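Local coordinates for protein ATP:cob(I)alamin adenosyltransferase, putative (Burkholderia thailandensis, PDB 2ZHZ) that probably makes adenosylcobalamin by transferring the adenosyl group of ATP to the cobalt of a reduced cobalamin, at residues Asp30-Ile33 with Ala34-Asp38; Asp93-Leu96 with Ala97-Gly101. One frame throughout, in Å; residues are numbered along the deposited sequence.

Overall arrangement
Both contacts are local, joining successive turns of one helix through i to i+4 backbone hydrogen bonds, but they sit on different helices and on opposite sides of the chain's centre, with nearest atoms about 17 Å apart. Contact 1 is the buried start of helix 31-50; an aspartate caps it, and small or branched apolar side chains leave one flank to the adenosine of ATP. Contact 2, at the far end of helix 86-101, is only partly buried: aromatic rings lie against the bundle on one side while A97 and H98 are exposed. Each also borders another subunit of the trimer, contact 1 the second and contact 2 the third.

Contact 1: residues Asp30-Ile33 with Ala34-Asp38. With ATP (adenosine-5'-triphosphate), chain G.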
ATOM      1  N   ASP B  30      10.239   0.760  15.119  1.00 17.77           N
ATOM      2  CA  ASP B  30       9.545   1.444  16.210  1.00 18.73           C
ATOM      3  C   ASP B  30       8.159   1.866  15.724  1.00 19.43           C
ATOM      4  O   ASP B  30       7.986   2.212  14.552  1.00 17.37           O
ATOM      5  CB  ASP B  30      10.333   2.689  16.630  1.00 20.37           C
ATOM      6  CG  ASP B  30       9.765   3.353  17.870  1.00 25.53           C
ATOM      7  OD1 ASP B  30      10.131   2.940  18.989  1.00 27.21           O
ATOM      8  OD2 ASP B  30       8.945   4.282  17.726  1.00 26.65           O
ATOM      9  N   ALA B  31       7.181   1.844  16.626  1.00 18.04           N
ATOM     10  CA  ALA B  31       5.809   2.223  16.290  1.00 19.14           C
ATOM     11  C   ALA B  31       5.713   3.623  15.680  1.00 17.65           C
ATOM     12  O   ALA B  31       4.874   3.874  14.816  1.00 15.76           O
ATOM     13  CB  ALA B  31       4.928   2.139  17.537  1.00 21.10           C
ATOM     14  N   ARG B  32       6.567   4.535  16.128  1.00 17.86           N
ATOM     15  CA  ARG B  32       6.544   5.897  15.604  1.00 17.48           C
ATOM     16  C   ARG B  32       7.027   5.939  14.152  1.00 17.67           C
ATOM     17  O   ARG B  32       6.475   6.663  13.323  1.00 15.91           O
ATOM     18  CB  ARG B  32       7.414   6.815  16.475  1.00 18.51           C
ATOM     19  CG  ARG B  32       7.374   8.285  16.074  1.00 16.56           C
ATOM     20  CD  ARG B  32       8.134   9.158  17.071  1.00 18.70           C
ATOM     21  NE  ARG B  32       7.447   9.254  18.360  1.00 19.60           N
ATOM     22  CZ  ARG B  32       6.440  10.085  18.620  1.00 22.53           C
ATOM     23  NH1 ARG B  32       5.986  10.908  17.682  1.00 22.59           N
ATOM     24  NH2 ARG B  32       5.883  10.095  19.827  1.00 27.04           N
ATOM     25  N   ILE B  33       8.057   5.156  13.845  1.00 15.30           N
ATOM     26  CA  ILE B  33       8.593   5.119  12.491  1.00 15.76           C
ATOM     27  C   ILE B  33       7.585   4.454  11.554  1.00 15.38           C
ATOM     28  O   ILE B  33       7.471   4.828  10.390  1.00 14.82           O
ATOM     29  CB  ILE B  33       9.943   4.355  12.449  1.00 14.97           C
ATOM     30  CG1 ILE B  33      10.955   5.060  13.359  1.00 19.54           C
ATOM     31  CG2 ILE B  33      10.478   4.302  11.027  1.00 18.80           C
ATOM     32  CD1 ILE B  33      11.159   6.536  13.031  1.00 16.53           C
ATOM     33  N   ALA B  34       6.856   3.474  12.071  1.00 12.43           N
ATOM     34  CA  ALA B  34       5.843   2.786  11.280  1.00 14.82           C
ATOM     35  C   ALA B  34       4.712   3.750  10.914  1.00 15.63           C
ATOM     36  O   ALA B  34       4.234   3.754   9.778  1.00 14.42           O
ATOM     37  CB  ALA B  34       5.285   1.597  12.058  1.00 14.34           C
ATOM     38  N   ALA B  35       4.276   4.562  11.876  1.00 12.97           N
ATOM     39  CA  ALA B  35       3.200   5.513  11.610  1.00 14.27           C
ATOM     40  C   ALA B  35       3.666   6.548  10.585  1.00 14.86           C
ATOM     41  O   ALA B  35       2.940   6.874   9.647  1.00 15.35           O
ATOM     42  CB  ALA B  35       2.770   6.199  12.907  1.00 14.50           C
ATOM     43  N   ILE B  36       4.879   7.062  10.760  1.00 12.11           N
ATOM     44  CA  ILE B  36       5.421   8.033   9.812  1.00 13.84           C
ATOM     45  C   ILE B  36       5.425   7.399   8.423  1.00 14.66           C
ATOM     46  O   ILE B  36       5.094   8.048   7.430  1.00 13.67           O
ATOM     47  CB  ILE B  36       6.868   8.429  10.171  1.00 15.41           C
ATOM     48  CG1 ILE B  36       6.878   9.285  11.439  1.00 16.33           C
ATOM     49  CG2 ILE B  36       7.513   9.172   9.005  1.00 16.69           C
ATOM     50  CD1 ILE B  36       8.250   9.424  12.074  1.00 17.81           C
ATOM     51  N   GLY B  37       5.796   6.122   8.366  1.00 14.00           N
ATOM     52  CA  GLY B  37       5.849   5.422   7.092  1.00 11.63           C
ATOM     53  C   GLY B  37       4.504   5.285   6.402  1.00 11.95           C
ATOM     54  O   GLY B  37       4.391   5.529   5.197  1.00 12.24           O
ATOM     55  N   ASP B  38       3.485   4.887   7.155  1.00 11.51           N
ATOM     56  CA  ASP B  38       2.151   4.725   6.591  1.00 13.44           C
ATOM     57  C   ASP B  38       1.590   6.055   6.100  1.00 12.52           C
ATOM     58  O   ASP B  38       0.872   6.096   5.106  1.00 11.89           O
ATOM     59  CB  ASP B  38       1.195   4.111   7.610  1.00 12.70           C
ATOM     60  CG  ASP B  38       1.442   2.629   7.832  1.00 17.73           C
ATOM     61  OD1 ASP B  38       2.032   1.974   6.943  1.00 14.90           O
ATOM     62  OD2 ASP B  38       1.029   2.118   8.895  1.00 14.69           O
TER
HETATM   63  PG  ATP G 201      20.398   6.818   5.466  1.00 39.70           P
HETATM   64  O1G ATP G 201      20.898   5.463   5.912  1.00 30.48           O
HETATM   65  O2G ATP G 201      21.487   7.806   5.165  1.00 39.75           O
HETATM   66  O3G ATP G 201      19.507   6.734   4.242  1.00 40.97           O
HETATM   67  PB  ATP G 201      18.203   6.804   7.441  1.00 36.46           P
HETATM   68  O1B ATP G 201      17.862   5.470   6.853  1.00 25.75           O
HETATM   69  O2B ATP G 201      18.426   6.834   8.938  1.00 30.85           O
HETATM   70  O3B ATP G 201      19.519   7.467   6.699  1.00 38.15           O
HETATM   71  PA  ATP G 201      16.451   8.257   5.618  1.00 41.64           P
HETATM   72  O1A ATP G 201      16.090   7.009   4.885  1.00 41.98           O
HETATM   73  O2A ATP G 201      17.394   9.265   4.979  1.00 41.77           O
HETATM   74  O3A ATP G 201      17.025   7.890   7.114  1.00 39.79           O
HETATM   75  O5' ATP G 201      15.055   8.979   5.952  1.00 43.67           O
HETATM   76  C5' ATP G 201      15.012  10.183   6.692  1.00 45.16           C
HETATM   77  C4' ATP G 201      13.779  10.224   7.605  1.00 46.03           C
HETATM   78  O4' ATP G 201      12.784   9.234   7.254  1.00 41.67           O
HETATM   79  C3' ATP G 201      14.150  10.011   9.068  1.00 47.21           C
HETATM   80  O3' ATP G 201      13.934  11.215   9.821  1.00 54.35           O
HETATM   81  C2' ATP G 201      13.304   8.845   9.558  1.00 45.61           C
HETATM   82  O2' ATP G 201      12.484   9.242  10.670  1.00 46.03           O
HETATM   83  C1' ATP G 201      12.461   8.387   8.371  1.00 41.51           C
HETATM   84  N9  ATP G 201      12.710   6.940   8.019  1.00 36.02           N
HETATM   85  C8  ATP G 201      13.920   6.345   7.835  1.00 33.56           C
HETATM   86  N7  ATP G 201      13.794   5.032   7.528  1.00 30.37           N
HETATM   87  C5  ATP G 201      12.484   4.747   7.505  1.00 29.44           C
HETATM   88  C6  ATP G 201      11.640   3.532   7.247  1.00 27.60           C
HETATM   89  N6  ATP G 201      12.215   2.333   6.945  1.00 23.78           N
HETATM   90  N1  ATP G 201      10.268   3.666   7.327  1.00 16.91           N
HETATM   91  C2  ATP G 201       9.670   4.857   7.629  1.00 26.60           C
HETATM   92  N3  ATP G 201      10.380   6.001   7.874  1.00 28.24           N
HETATM   93  C4  ATP G 201      11.761   6.010   7.831  1.00 31.58           C
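The carbonyl oxygen of I33 accepts the amide of G37, with I33 O to G37 N at 2.9 Å, and also lies 3.5 Å from C2 of the ATP adenine. Three further bonds of the same kind, from A34, A35 and I36 back to D30, A31 and R32, wind the first turns of helix 31-50. The turn is started by D30 at the N-cap: its OD2 takes the R32 amide at 2.9 Å from N to OD2, on the anti side of the carboxylate and 34° out of its plane.

I33 is the side chain that meets the nucleotide. With CG2 anti to the backbone N (chi1 -60°, measured to CG1), the methyl is laid over the face of the six-membered ring, CG2 standing 3.5 Å from ATP C2. The other branch reaches toward the ribose, where CD1 lies 3.8 Å from O2' of ATP. G37, one turn on, approaches the C2 edge of the base through its CA, at 3.9 Å. Behind this surface I36 folds back along the helix, its CG1 3.3 Å from R32 O, and its CD1 touches I33 CD1 at 4.2 Å.

R32 points elsewhere, its guanidinium forming a salt bridge with E142 and a bond to L76 O, while R133 of the second subunit packs on I33 and A34 and also binds the ATP. The helix therefore presents to adenosine an apolar face and a glycine backbone, so that on this side the base is held mainly by van der Waals contact and shape.

Contact 2: residues Asp93-Leu96 with Ala97-Gly101; sequences DGWL and AHYNG
W95 and Y99, one turn apart on helix 86-101, project from the same flank with their rings neither parallel nor perpendicular. They touch obliquely, W95 CD1 lying 4.3 Å from Y99 CE2, without broad overlap. The Y99 ring is set back along the helix because CG lies anti to the carbonyl carbon, beside the backbone N (chi1 -69°), which brings CD2 to 3.0 Å from W95 O. That oxygen also receives the Y99 amide at 2.9 Å from N to O, in a nearly straight bond of 172° at the hydrogen.

H98 CG lies anti to the backbone N (chi1 175°), which carries the imidazole toward the Y99 ring. The imidazole stands almost at right angles to the phenol ring and directs an edge at it, CD2 resting 3.4 Å above the plane over the centre of the Y99 ring. H98 CB also lies 3.3 Å from G94 O, the acceptor of the H98 amide. On the next flank N100 brings CB to 3.1 Å from L96 O, which accepts the N100 amide at 2.9 Å from N to O.

W95 beds on A61, A64 and I65 of helix 56-77, and Y99 packs on V161 and V165 while its hydroxyl bonds D57. L96 leans on D157, a residue of the magnesium site, though it holds no ion in this chain, and on R11 of the third subunit, an ATP-binding one. The arrangement is an i to i+4 aromatic pair on one helix, whose outer surfaces pack on helices 56-77 and 147-169 of the five-helix bundle of PduO-type adenosyltransferases, whose trimer places ATP sites at subunit interfaces.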
ATOM      1  N   ASP B  93     -13.589  18.789   7.336  1.00 21.51           N
ATOM      2  CA  ASP B  93     -15.023  18.742   7.610  1.00 23.68           C
ATOM      3  C   ASP B  93     -15.780  19.582   6.589  1.00 25.19           C
ATOM      4  O   ASP B  93     -16.907  19.258   6.219  1.00 24.17           O
ATOM      5  CB  ASP B  93     -15.333  19.266   9.016  1.00 25.59           C
ATOM      6  CG  ASP B  93     -14.957  18.284  10.106  1.00 27.78           C
ATOM      7  OD1 ASP B  93     -14.715  17.104   9.788  1.00 27.32           O
ATOM      8  OD2 ASP B  93     -14.921  18.696  11.285  1.00 29.81           O
ATOM      9  N   GLY B  94     -15.153  20.666   6.144  1.00 27.24           N
ATOM     10  CA  GLY B  94     -15.776  21.542   5.167  1.00 25.50           C
ATOM     11  C   GLY B  94     -15.868  20.879   3.808  1.00 25.14           C
ATOM     12  O   GLY B  94     -16.903  20.949   3.146  1.00 22.64           O
ATOM     13  N   TRP B  95     -14.781  20.242   3.381  1.00 22.31           N
ATOM     14  CA  TRP B  95     -14.779  19.556   2.100  1.00 22.55           C
ATOM     15  C   TRP B  95     -15.801  18.427   2.133  1.00 21.58           C
ATOM     16  O   TRP B  95     -16.472  18.156   1.140  1.00 21.86           O
ATOM     17  CB  TRP B  95     -13.388  18.998   1.782  1.00 24.18           C
ATOM     18  CG  TRP B  95     -12.415  20.038   1.311  1.00 27.23           C
ATOM     19  CD1 TRP B  95     -12.678  21.089   0.478  1.00 29.74           C
ATOM     20  CD2 TRP B  95     -11.008  20.083   1.580  1.00 27.75           C
ATOM     21  NE1 TRP B  95     -11.524  21.783   0.210  1.00 29.88           N
ATOM     22  CE2 TRP B  95     -10.482  21.187   0.872  1.00 28.88           C
ATOM     23  CE3 TRP B  95     -10.139  19.296   2.346  1.00 26.99           C
ATOM     24  CZ2 TRP B  95      -9.124  21.527   0.908  1.00 30.56           C
ATOM     25  CZ3 TRP B  95      -8.788  19.633   2.382  1.00 28.17           C
ATOM     26  CH2 TRP B  95      -8.295  20.740   1.666  1.00 29.66           C
ATOM     27  N   LEU B  96     -15.918  17.771   3.283  1.00 20.68           N
ATOM     28  CA  LEU B  96     -16.880  16.689   3.439  1.00 20.79           C
ATOM     29  C   LEU B  96     -18.295  17.210   3.214  1.00 22.86           C
ATOM     30  O   LEU B  96     -19.063  16.627   2.452  1.00 19.18           O
ATOM     31  CB  LEU B  96     -16.779  16.075   4.838  1.00 20.95           C
ATOM     32  CG  LEU B  96     -15.716  14.990   5.021  1.00 21.91           C
ATOM     33  CD1 LEU B  96     -15.519  14.695   6.497  1.00 19.93           C
ATOM     34  CD2 LEU B  96     -16.149  13.731   4.276  1.00 19.61           C
ATOM     35  N   ALA B  97     -18.637  18.309   3.884  1.00 21.38           N
ATOM     36  CA  ALA B  97     -19.969  18.889   3.739  1.00 22.01           C
ATOM     37  C   ALA B  97     -20.168  19.366   2.305  1.00 19.95           C
ATOM     38  O   ALA B  97     -21.231  19.166   1.711  1.00 19.82           O
ATOM     39  CB  ALA B  97     -20.145  20.056   4.718  1.00 19.59           C
ATOM     40  N   HIS B  98     -19.134  19.986   1.748  1.00 19.85           N
ATOM     41  CA  HIS B  98     -19.182  20.500   0.385  1.00 20.46           C
ATOM     42  C   HIS B  98     -19.524  19.422  -0.644  1.00 22.31           C
ATOM     43  O   HIS B  98     -20.451  19.579  -1.438  1.00 20.54           O
ATOM     44  CB  HIS B  98     -17.838  21.136   0.019  1.00 21.53           C
ATOM     45  CG  HIS B  98     -17.755  21.593  -1.404  1.00 23.99           C
ATOM     46  ND1 HIS B  98     -18.307  22.779  -1.840  1.00 28.65           N
ATOM     47  CD2 HIS B  98     -17.220  21.004  -2.500  1.00 27.53           C
ATOM     48  CE1 HIS B  98     -18.116  22.900  -3.141  1.00 28.48           C
ATOM     49  NE2 HIS B  98     -17.459  21.836  -3.567  1.00 27.64           N
ATOM     50  N   TYR B  99     -18.776  18.324  -0.635  1.00 19.70           N
ATOM     51  CA  TYR B  99     -19.010  17.257  -1.600  1.00 19.01           C
ATOM     52  C   TYR B  99     -20.224  16.375  -1.311  1.00 18.31           C
ATOM     53  O   TYR B  99     -20.940  15.982  -2.234  1.00 20.06           O
ATOM     54  CB  TYR B  99     -17.734  16.421  -1.750  1.00 21.33           C
ATOM     55  CG  TYR B  99     -16.628  17.198  -2.434  1.00 21.16           C
ATOM     56  CD1 TYR B  99     -16.712  17.512  -3.791  1.00 24.69           C
ATOM     57  CD2 TYR B  99     -15.536  17.685  -1.713  1.00 22.43           C
ATOM     58  CE1 TYR B  99     -15.738  18.290  -4.417  1.00 25.77           C
ATOM     59  CE2 TYR B  99     -14.555  18.473  -2.331  1.00 24.70           C
ATOM     60  CZ  TYR B  99     -14.667  18.770  -3.682  1.00 27.16           C
ATOM     61  OH  TYR B  99     -13.718  19.558  -4.301  1.00 25.45           O
ATOM     62  N   ASN B 100     -20.468  16.069  -0.042  1.00 18.55           N
ATOM     63  CA  ASN B 100     -21.622  15.247   0.321  1.00 20.66           C
ATOM     64  C   ASN B 100     -22.926  15.964  -0.027  1.00 19.82           C
ATOM     65  O   ASN B 100     -23.910  15.333  -0.414  1.00 18.62           O
ATOM     66  CB  ASN B 100     -21.606  14.937   1.817  1.00 22.08           C
ATOM     67  CG  ASN B 100     -21.027  13.576   2.128  1.00 26.31           C
ATOM     68  OD1 ASN B 100     -20.484  13.359   3.214  1.00 27.72           O
ATOM     69  ND2 ASN B 100     -21.157  12.641   1.185  1.00 19.43           N
ATOM     70  N   GLY B 101     -22.928  17.286   0.115  1.00 19.01           N
ATOM     71  CA  GLY B 101     -24.124  18.050  -0.183  1.00 17.72           C
ATOM     72  C   GLY B 101     -24.525  17.980  -1.647  1.00 18.05           C
ATOM     73  O   GLY B 101     -25.700  18.118  -1.981  1.00 16.89           O
TER